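Local coordinates for protein aminotransferase (Psychrobacter arcticus 273-4, PDB 3IF2) that binds pyridoxal 5'-phosphate and probably catalyses amino-group transfer between amino acids and keto acids, perhaps as a valine-pyruvate aminotransferase, at residues Ile89-Gly94 and Pro318-Asp323; Gly94-Asn97 and Asp101-Leu104; Ala170-Ile175 and Ser406-Ala411; Ala195-Pro200 and Met228-Glu233. One frame throughout, in Å; residues are numbered along the deposited sequence.

Contact 1: residues Ile89-Gly94 and Pro318-Asp323; sequences IDALVG and PLVAND
Val320 is the side chain that reaches across this contact, and its two methyl branches divide the facing helix between them. CG1 comes up against the peptide between Ala91 and Leu92, 3.5 Å from the carbonyl O of Ala91, and lies 4.0 Å from the CB of Ala91. The other branch, CG2, touches the leucine side chain, where CD2 of Leu92 and CG2 of Val320 are 4.2 Å apart and the two side chains run at roughly a right angle. The valine torsion accounts for this division: CG1 stands anti to the backbone N (chi1 168°) and leans toward Ala91, while CG2 swings beside that N toward the leucine. The side-chain contacts are apolar, with one methyl set against a backbone carbonyl, and the CA atoms of Ala91 and Ala321 are the nearest pair, 5.6 Å apart. Two helices more than 220 residues apart, 86-100 and the last turn of 311-321, thus pack together in a PLP-dependent aminotransferase of fold type I, the Leu92 side chain about 11 Å from those of the PLP-binding Ser115 and Ser273. Phe88 and Phe95, also on helix 86-100, extend the surface that Val320 packs on, and Leu92 rests on Ile109 of strand 109-112. Beyond the helix end the chain turns at Asn322 and reaches Asp323, whose OD1 forms a salt bridge with Arg98 and a hydrogen bond with His99.

Contact 2: residues Gly94-Asn97 and Asp101-Leu104; sequences GFFN and DWNL
Asn97 and Asp101 approach to 4.4 Å between CA atoms as helix 86-100 ends, and Asp101 N donates to Asn97 O at 3.2 Å, just where the chain leaves helical geometry with positive phi at Asp101. The side chain of Asn97 then grips the outgoing loop with both ends of its amide, which is carried toward Leu104 by a CG anti to the carbonyl carbon (chi1 -72°). OD1 of Asn97 accepts from the N of Leu104 at 2.9 Å, in the carbonyl plane and on a lone pair, while ND2 of Asn97 gives a nearly straight bond (170°) to the O of Leu104, 3.0 Å away. Two bonds to one residue fix the rotation of the amide. CD1 of Phe96 lies 3.7 Å from CZ3 of Trp102; the Phe96 ring and the six-membered ring of Trp102 are inclined by 20° but slid apart until they barely overlap. CB of Phe96 also meets CD1 of Leu104 at 4.1 Å. Trp264 borders Trp102, whereas Val288 of strand 285-288 lies against both Phe96 and Leu104. The arrangement is that of a helix C-terminus whose exit loop is folded back and held by an asparagine amide pairing with backbone N-H and C=O, here on the way from helix 86-100 to strand 109-112 of the large mixed sheet.

Contact 3: residues Ala170-Ile175 and Ser406-Ala411; sequences AVLPHI and SDYQHA
Leu172 lays its CD1 methyl against the outer end of the Tyr408 ring, 3.7 Å from CZ of Tyr408. This is an off-centre CH-pi contact, with the methyl 4.2 Å from the centroid of the Tyr408 ring. CD2 of Leu172 reaches CE2 of Tyr408 at 4.0 Å, so both branches of the fork bear on the phenol. The hydroxyl end runs on to the neighbouring proline, where OH of Tyr408 is 3.6 Å from CD of Pro173. Tyr408 gets there because its CG is anti to the backbone N (chi1 -176°), which extends the ring toward the opposite segment. A serine in place of Tyr408 would probably leave the Leu172 methyls and Pro173 CD without their aromatic partner and open a gap between the two segments. A second CH-pi contact lies further along: CD1 of Ile175 sits over a face of the His410 imidazole, 3.6 Å from CE1 of His410 and displaced toward the rim. That imidazole is anchored by a hydrogen bond between its NE2 and the hydroxyl of Tyr189, and Trp371 meets it edge-to-face, which should limit its turning beneath the isoleucine. The contact joins the chain leading into strand 174-180, and Ile175 within that strand, the outermost within this chain of a mixed sheet, to the loop between strands 394-395 and 414-418, while strand 183-190 supplies Tyr189 beside Pro173 and Ile175.

Contact 4: residues Ala195-Pro200 and Met228-Glu233; sequences ALENLP and MAHLAE
Glu197 turns its carboxylate to the NE2 of His230, and both oxygens take part in weak hydrogen bonds from that one nitrogen. The shorter joins His230 NE2 to Glu197 OE1 at 3.2 Å but is strongly bent, with an N-H...O angle of 129°; the longer, from His230 NE2 to Glu197 OE2 at 3.4 Å, is straighter. The two side chains come from opposite directions, and a bend in the glutamate chain at chi2 (147°) helps bring its carboxylate to the imidazole. OE2 lies in the plane of the imidazole at its edge, whereas the carboxylate as a whole is turned 56° from the ring. The stronger partner of Glu197 is Arg237, at the end of helix 225-237, the helix that also carries His230; its guanidinium makes a salt bridge with OE2. A leucine in place of Glu197 would probably leave Arg237 without this carboxylate and His230 NE2 without these two acceptors. The His230 ring is also stacked with Phe193. Behind the polar group, the leucine side chains cross at about a right angle, with CD1 of Leu196 3.7 Å from CD2 of Leu231; Pro150 touches both leucines. Short helix 193-197 is thereby docked on helix 225-237, the crossover helix between parallel strands 207-213 and 242-245, a beta-alpha-beta unit of the central sheet in the large domain of a fold type I PLP-dependent aminotransferase.

Contacts 1 and 2 are neighbours, their centres 10 Å apart; both use helix 86-100 and share Gly94, and Val93 packs against the carbonyl of Leu104. Contacts 3 and 4 form a second pair, with centres 18 Å apart, touching where Val171 meets Ala195 and Leu196. Contacts 1 and 3 lie on opposite sides of the chain's centre, about 41 Å between centres. Along the chain contact 2 closes before contacts 3 and 4 open, contact 4 falls within the spans of both contact 1 and contact 3, and the segments of contacts 1 and 3 alternate. Contacts 1 and 2 thus surround the helix leading to strand 109-112, with side chains about 11 Å from PLP-binding residues, whereas contacts 3 and 4 lie away from the annotated sites.

Contact 1: residues Ile89-Gly94 and Pro318-Asp323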
# COMPACT_ATOMS: atom_id res chain seq x y z
N ILE A 89 -11.63 -12.48 4.90
CA ILE A 89 -11.03 -13.72 4.39
C ILE A 89 -11.95 -14.93 4.66
O ILE A 89 -12.15 -15.74 3.75
CB ILE A 89 -9.56 -13.97 4.95
CG1 ILE A 89 -8.56 -12.99 4.29
CG2 ILE A 89 -9.10 -15.45 4.75
CD1 ILE A 89 -7.23 -12.95 4.99
N ASP A 90 -12.49 -15.06 5.88
CA ASP A 90 -13.40 -16.18 6.22
C ASP A 90 -14.65 -16.16 5.35
O ASP A 90 -15.07 -17.21 4.86
CB ASP A 90 -13.83 -16.19 7.71
CG ASP A 90 -12.69 -16.48 8.67
OD1 ASP A 90 -11.76 -17.27 8.36
OD2 ASP A 90 -12.74 -15.92 9.78
N ALA A 91 -15.22 -14.97 5.14
CA ALA A 91 -16.38 -14.79 4.24
C ALA A 91 -16.05 -15.26 2.81
O ALA A 91 -16.83 -16.01 2.21
CB ALA A 91 -16.83 -13.34 4.24
N LEU A 92 -14.89 -14.82 2.32
CA LEU A 92 -14.37 -15.21 0.99
C LEU A 92 -14.15 -16.73 0.86
O LEU A 92 -14.52 -17.31 -0.15
CB LEU A 92 -13.09 -14.42 0.63
CG LEU A 92 -13.25 -12.92 0.31
CD1 LEU A 92 -11.89 -12.22 0.29
CD2 LEU A 92 -14.03 -12.71 -1.01
N VAL A 93 -13.59 -17.35 1.90
CA VAL A 93 -13.41 -18.81 1.96
C VAL A 93 -14.76 -19.50 1.75
O VAL A 93 -14.90 -20.33 0.85
CB VAL A 93 -12.79 -19.28 3.32
CG1 VAL A 93 -12.91 -20.78 3.52
CG2 VAL A 93 -11.31 -18.82 3.43
N GLY A 94 -15.74 -19.15 2.59
CA GLY A 94 -17.10 -19.69 2.49
C GLY A 94 -17.70 -19.50 1.10
O GLY A 94 -18.20 -20.46 0.49
N PRO A 318 -20.26 -8.30 4.47
CA PRO A 318 -21.65 -8.75 4.49
C PRO A 318 -22.24 -9.04 3.11
O PRO A 318 -23.07 -9.93 3.01
CB PRO A 318 -22.40 -7.59 5.19
CG PRO A 318 -21.52 -6.42 5.04
CD PRO A 318 -20.13 -6.99 5.12
N LEU A 319 -21.80 -8.32 2.08
CA LEU A 319 -22.28 -8.54 0.71
C LEU A 319 -21.73 -9.86 0.12
O LEU A 319 -22.33 -10.41 -0.83
CB LEU A 319 -21.95 -7.33 -0.21
CG LEU A 319 -22.36 -5.92 0.26
CD1 LEU A 319 -21.94 -4.85 -0.74
CD2 LEU A 319 -23.84 -5.80 0.52
N VAL A 320 -20.59 -10.35 0.64
CA VAL A 320 -20.02 -11.67 0.25
C VAL A 320 -20.80 -12.76 1.01
O VAL A 320 -21.26 -13.74 0.40
CB VAL A 320 -18.48 -11.76 0.55
CG1 VAL A 320 -17.97 -13.18 0.42
CG2 VAL A 320 -17.71 -10.84 -0.35
N ALA A 321 -20.97 -12.56 2.33
CA ALA A 321 -21.73 -13.49 3.20
C ALA A 321 -23.10 -13.87 2.67
O ALA A 321 -23.49 -15.04 2.73
CB ALA A 321 -21.87 -12.94 4.62
N ASN A 322 -23.83 -12.90 2.11
CA ASN A 322 -25.19 -13.16 1.60
C ASN A 322 -25.33 -13.20 0.06
O ASN A 322 -26.44 -13.09 -0.47
CB ASN A 322 -26.15 -12.12 2.22
CG ASN A 322 -25.96 -10.71 1.67
OD1 ASN A 322 -25.21 -10.47 0.70
ND2 ASN A 322 -26.65 -9.76 2.27
N ASP A 323 -24.20 -13.32 -0.64
CA ASP A 323 -24.13 -13.31 -2.11
C ASP A 323 -24.65 -12.05 -2.83
O ASP A 323 -24.73 -12.06 -4.06
CB ASP A 323 -24.75 -14.59 -2.73
CG ASP A 323 -23.96 -15.86 -2.44
OD1 ASP A 323 -22.77 -15.80 -2.06
OD2 ASP A 323 -24.54 -16.97 -2.61

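Contact 2: residues Gly94-Asn97 and Asp101-Leu104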
# COMPACT_ATOMS: atom_id res chain seq x y z
N GLY A 94 -15.74 -19.15 2.59
CA GLY A 94 -17.10 -19.69 2.49
C GLY A 94 -17.70 -19.50 1.10
O GLY A 94 -18.20 -20.46 0.49
N PHE A 95 -17.62 -18.26 0.61
CA PHE A 95 -18.12 -17.84 -0.71
C PHE A 95 -17.55 -18.65 -1.90
O PHE A 95 -18.33 -19.17 -2.73
CB PHE A 95 -17.84 -16.35 -0.90
CG PHE A 95 -18.32 -15.78 -2.21
CD1 PHE A 95 -17.47 -15.77 -3.32
CD2 PHE A 95 -19.59 -15.24 -2.32
CE1 PHE A 95 -17.90 -15.26 -4.53
CE2 PHE A 95 -20.03 -14.72 -3.53
CZ PHE A 95 -19.18 -14.74 -4.64
N PHE A 96 -16.22 -18.75 -1.99
CA PHE A 96 -15.59 -19.54 -3.06
C PHE A 96 -15.91 -21.03 -2.95
O PHE A 96 -16.14 -21.70 -3.98
CB PHE A 96 -14.09 -19.30 -3.16
CG PHE A 96 -13.72 -17.92 -3.65
CD1 PHE A 96 -14.09 -17.50 -4.93
CD2 PHE A 96 -12.98 -17.04 -2.86
CE1 PHE A 96 -13.75 -16.23 -5.39
CE2 PHE A 96 -12.64 -15.78 -3.33
CZ PHE A 96 -13.02 -15.38 -4.59
N ASN A 97 -15.91 -21.56 -1.72
CA ASN A 97 -16.26 -22.97 -1.48
C ASN A 97 -17.73 -23.30 -1.82
O ASN A 97 -18.00 -24.38 -2.32
CB ASN A 97 -15.90 -23.41 -0.04
CG ASN A 97 -14.40 -23.54 0.20
OD1 ASN A 97 -13.62 -23.74 -0.73
ND2 ASN A 97 -13.99 -23.45 1.44
N ASP A 101 -16.32 -25.08 -4.94
CA ASP A 101 -15.84 -26.31 -4.30
C ASP A 101 -14.30 -26.57 -4.46
O ASP A 101 -13.85 -27.69 -4.73
CB ASP A 101 -16.69 -27.52 -4.80
CG ASP A 101 -16.60 -28.74 -3.89
OD1 ASP A 101 -16.63 -28.61 -2.64
OD2 ASP A 101 -16.54 -29.86 -4.43
N TRP A 102 -13.51 -25.50 -4.29
CA TRP A 102 -12.04 -25.57 -4.34
C TRP A 102 -11.39 -26.07 -3.04
O TRP A 102 -10.19 -26.28 -3.02
CB TRP A 102 -11.43 -24.21 -4.72
CG TRP A 102 -11.83 -23.67 -6.07
CD1 TRP A 102 -12.16 -24.40 -7.17
CD2 TRP A 102 -11.85 -22.30 -6.49
NE1 TRP A 102 -12.42 -23.58 -8.23
CE2 TRP A 102 -12.24 -22.28 -7.84
CE3 TRP A 102 -11.58 -21.08 -5.84
CZ2 TRP A 102 -12.37 -21.09 -8.57
CZ3 TRP A 102 -11.72 -19.89 -6.57
CH2 TRP A 102 -12.11 -19.91 -7.92
N ASN A 103 -12.20 -26.26 -1.98
CA ASN A 103 -11.75 -26.72 -0.66
C ASN A 103 -10.70 -25.78 -0.05
O ASN A 103 -9.71 -26.21 0.56
CB ASN A 103 -11.30 -28.19 -0.72
CG ASN A 103 -11.36 -28.87 0.64
OD1 ASN A 103 -12.05 -28.41 1.54
ND2 ASN A 103 -10.64 -29.98 0.78
N LEU A 104 -10.91 -24.47 -0.22
CA LEU A 104 -10.00 -23.48 0.33
C LEU A 104 -10.15 -23.39 1.84
O LEU A 104 -11.18 -23.76 2.40
CB LEU A 104 -10.26 -22.07 -0.24
CG LEU A 104 -10.15 -21.73 -1.72
CD1 LEU A 104 -10.36 -20.23 -1.87
CD2 LEU A 104 -8.81 -22.17 -2.30

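Contact 3: residues Ala170-Ile175 and Ser406-Ala411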
# COMPACT_ATOMS: atom_id res chain seq x y z
N ALA A 170 7.05 -11.23 -23.72
CA ALA A 170 5.72 -11.08 -24.29
C ALA A 170 5.62 -11.83 -25.61
O ALA A 170 6.57 -11.80 -26.39
CB ALA A 170 5.46 -9.63 -24.50
N VAL A 171 4.50 -12.52 -25.83
CA VAL A 171 4.24 -13.24 -27.09
C VAL A 171 3.23 -12.42 -27.89
O VAL A 171 2.20 -11.99 -27.34
CB VAL A 171 3.73 -14.67 -26.85
CG1 VAL A 171 3.46 -15.38 -28.19
CG2 VAL A 171 4.74 -15.44 -26.02
N LEU A 172 3.53 -12.17 -29.16
CA LEU A 172 2.63 -11.39 -30.03
C LEU A 172 1.39 -12.21 -30.40
O LEU A 172 1.44 -13.44 -30.43
CB LEU A 172 3.35 -10.92 -31.29
CG LEU A 172 4.60 -10.04 -31.11
CD1 LEU A 172 4.81 -9.23 -32.37
CD2 LEU A 172 4.53 -9.08 -29.93
N PRO A 173 0.27 -11.52 -30.69
CA PRO A 173 -0.96 -12.25 -30.99
C PRO A 173 -1.22 -12.60 -32.45
O PRO A 173 -0.64 -11.97 -33.34
CB PRO A 173 -2.02 -11.23 -30.59
CG PRO A 173 -1.42 -9.91 -31.02
CD PRO A 173 0.06 -10.05 -30.78
N HIS A 174 -2.04 -13.64 -32.65
CA HIS A 174 -2.60 -13.96 -33.96
C HIS A 174 -3.91 -13.16 -33.94
O HIS A 174 -4.48 -12.92 -32.88
CB HIS A 174 -2.88 -15.47 -34.18
CG HIS A 174 -1.67 -16.28 -34.58
ND1 HIS A 174 -1.54 -17.62 -34.29
CD2 HIS A 174 -0.54 -15.93 -35.25
CE1 HIS A 174 -0.40 -18.07 -34.78
NE2 HIS A 174 0.24 -17.06 -35.35
N ILE A 175 -4.36 -12.70 -35.10
CA ILE A 175 -5.61 -11.92 -35.22
C ILE A 175 -6.56 -12.66 -36.16
O ILE A 175 -6.13 -13.04 -37.26
CB ILE A 175 -5.34 -10.51 -35.81
CG1 ILE A 175 -4.38 -9.70 -34.91
CG2 ILE A 175 -6.65 -9.75 -36.01
CD1 ILE A 175 -3.88 -8.38 -35.52
N SER A 406 9.20 0.01 -31.40
CA SER A 406 9.70 1.04 -32.34
C SER A 406 9.42 0.76 -33.81
O SER A 406 9.19 1.71 -34.56
CB SER A 406 11.19 1.35 -32.12
OG SER A 406 11.97 0.18 -32.15
N ASP A 407 9.42 -0.52 -34.22
CA ASP A 407 9.08 -0.92 -35.61
C ASP A 407 7.98 -2.01 -35.61
O ASP A 407 8.09 -3.03 -36.29
CB ASP A 407 10.34 -1.35 -36.40
CG ASP A 407 10.08 -1.55 -37.90
OD1 ASP A 407 9.23 -0.86 -38.48
OD2 ASP A 407 10.74 -2.42 -38.49
N TYR A 408 6.92 -1.77 -34.84
CA TYR A 408 5.77 -2.68 -34.72
C TYR A 408 4.56 -1.89 -35.18
O TYR A 408 3.99 -1.13 -34.40
CB TYR A 408 5.65 -3.19 -33.26
CG TYR A 408 4.56 -4.24 -32.97
CD1 TYR A 408 3.92 -4.96 -33.99
CD2 TYR A 408 4.25 -4.59 -31.65
CE1 TYR A 408 2.97 -5.95 -33.72
CE2 TYR A 408 3.28 -5.58 -31.37
CZ TYR A 408 2.64 -6.25 -32.42
OH TYR A 408 1.70 -7.23 -32.19
N GLN A 409 4.18 -2.06 -36.46
CA GLN A 409 3.07 -1.33 -37.09
C GLN A 409 1.78 -1.40 -36.27
O GLN A 409 1.22 -0.37 -35.92
CB GLN A 409 2.81 -1.85 -38.52
CG GLN A 409 1.63 -1.21 -39.28
CD GLN A 409 1.41 -1.77 -40.69
OE1 GLN A 409 2.33 -2.26 -41.33
NE2 GLN A 409 0.16 -1.68 -41.19
N HIS A 410 1.37 -2.61 -35.93
CA HIS A 410 0.13 -2.83 -35.18
C HIS A 410 0.09 -2.07 -33.84
O HIS A 410 -0.96 -1.54 -33.49
CB HIS A 410 -0.12 -4.32 -34.97
CG HIS A 410 -1.49 -4.63 -34.45
ND1 HIS A 410 -2.62 -4.55 -35.23
CD2 HIS A 410 -1.91 -5.01 -33.22
CE1 HIS A 410 -3.68 -4.88 -34.51
NE2 HIS A 410 -3.27 -5.17 -33.29
N ALA A 411 1.23 -1.99 -33.14
CA ALA A 411 1.34 -1.24 -31.88
C ALA A 411 1.20 0.29 -32.05
O ALA A 411 1.05 0.99 -31.04
CB ALA A 411 2.66 -1.58 -31.14

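Contact 4: residues Ala195-Pro200 and Met228-Glu233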
# COMPACT_ATOMS: atom_id res chain seq x y z
N ALA A 195 4.65 -19.99 -31.22
CA ALA A 195 5.65 -19.03 -30.74
C ALA A 195 5.97 -19.15 -29.24
O ALA A 195 7.14 -19.14 -28.86
CB ALA A 195 5.20 -17.62 -31.04
N LEU A 196 4.92 -19.29 -28.42
CA LEU A 196 5.06 -19.37 -26.96
C LEU A 196 5.76 -20.65 -26.49
O LEU A 196 6.72 -20.60 -25.70
CB LEU A 196 3.68 -19.25 -26.28
CG LEU A 196 3.51 -19.27 -24.75
CD1 LEU A 196 2.14 -18.71 -24.37
CD2 LEU A 196 3.70 -20.64 -24.09
N GLU A 197 5.30 -21.78 -27.01
CA GLU A 197 5.75 -23.11 -26.57
C GLU A 197 7.20 -23.40 -26.99
O GLU A 197 7.87 -24.22 -26.36
CB GLU A 197 4.73 -24.17 -27.04
CG GLU A 197 4.51 -25.41 -26.16
CD GLU A 197 3.04 -25.94 -26.22
OE1 GLU A 197 2.25 -25.53 -27.11
OE2 GLU A 197 2.67 -26.77 -25.35
N ASN A 198 7.67 -22.69 -28.02
CA ASN A 198 9.05 -22.73 -28.52
C ASN A 198 9.94 -21.56 -28.08
O ASN A 198 11.11 -21.50 -28.47
CB ASN A 198 9.05 -22.83 -30.07
CG ASN A 198 8.54 -24.18 -30.56
OD1 ASN A 198 9.25 -25.19 -30.49
ND2 ASN A 198 7.30 -24.19 -31.07
N LEU A 199 9.42 -20.64 -27.26
CA LEU A 199 10.21 -19.51 -26.74
C LEU A 199 11.45 -20.06 -25.98
O LEU A 199 11.28 -20.91 -25.10
CB LEU A 199 9.37 -18.64 -25.80
CG LEU A 199 9.93 -17.30 -25.35
CD1 LEU A 199 10.09 -16.36 -26.53
CD2 LEU A 199 8.98 -16.71 -24.34
N PRO A 200 12.68 -19.66 -26.39
CA PRO A 200 13.91 -20.13 -25.74
C PRO A 200 13.97 -19.92 -24.22
O PRO A 200 14.44 -20.81 -23.49
CB PRO A 200 15.01 -19.32 -26.44
CG PRO A 200 14.46 -19.04 -27.78
CD PRO A 200 13.00 -18.85 -27.59
N MSE A 228 -7.02 -21.14 -21.86
CA MSE A 228 -6.62 -21.20 -20.44
C MSE A 228 -6.16 -22.59 -19.98
O MSE A 228 -5.22 -22.70 -19.18
CB MSE A 228 -7.73 -20.71 -19.51
CG MSE A 228 -8.09 -19.23 -19.68
SE MSE A 228 -6.64 -17.92 -19.58
CE MSE A 228 -5.82 -18.61 -17.96
N ALA A 229 -6.84 -23.64 -20.46
CA ALA A 229 -6.48 -25.02 -20.12
C ALA A 229 -5.06 -25.34 -20.60
O ALA A 229 -4.26 -25.92 -19.87
CB ALA A 229 -7.47 -26.01 -20.73
N HIS A 230 -4.78 -24.93 -21.84
CA HIS A 230 -3.47 -25.14 -22.47
C HIS A 230 -2.39 -24.42 -21.64
O HIS A 230 -1.36 -25.03 -21.32
CB HIS A 230 -3.52 -24.61 -23.93
CG HIS A 230 -2.41 -25.10 -24.81
ND1 HIS A 230 -2.51 -25.07 -26.18
CD2 HIS A 230 -1.22 -25.69 -24.53
CE1 HIS A 230 -1.41 -25.56 -26.71
NE2 HIS A 230 -0.61 -25.95 -25.73
N LEU A 231 -2.64 -23.16 -21.27
CA LEU A 231 -1.68 -22.38 -20.44
C LEU A 231 -1.42 -23.03 -19.08
O LEU A 231 -0.27 -23.06 -18.62
CB LEU A 231 -2.09 -20.91 -20.29
CG LEU A 231 -2.02 -20.04 -21.56
CD1 LEU A 231 -2.76 -18.73 -21.32
CD2 LEU A 231 -0.57 -19.80 -22.03
N ALA A 232 -2.48 -23.57 -18.45
CA ALA A 232 -2.35 -24.31 -17.19
C ALA A 232 -1.43 -25.56 -17.35
O ALA A 232 -0.66 -25.85 -16.43
CB ALA A 232 -3.72 -24.71 -16.64
N GLU A 233 -1.52 -26.28 -18.48
CA GLU A 233 -0.62 -27.45 -18.75
C GLU A 233 0.81 -26.98 -18.91
O GLU A 233 1.71 -27.51 -18.25
CB GLU A 233 -0.97 -28.21 -20.04
CG GLU A 233 -2.29 -28.97 -20.08
CD GLU A 233 -2.47 -29.72 -21.43
OE1 GLU A 233 -2.32 -29.08 -22.51
OE2 GLU A 233 -2.76 -30.94 -21.39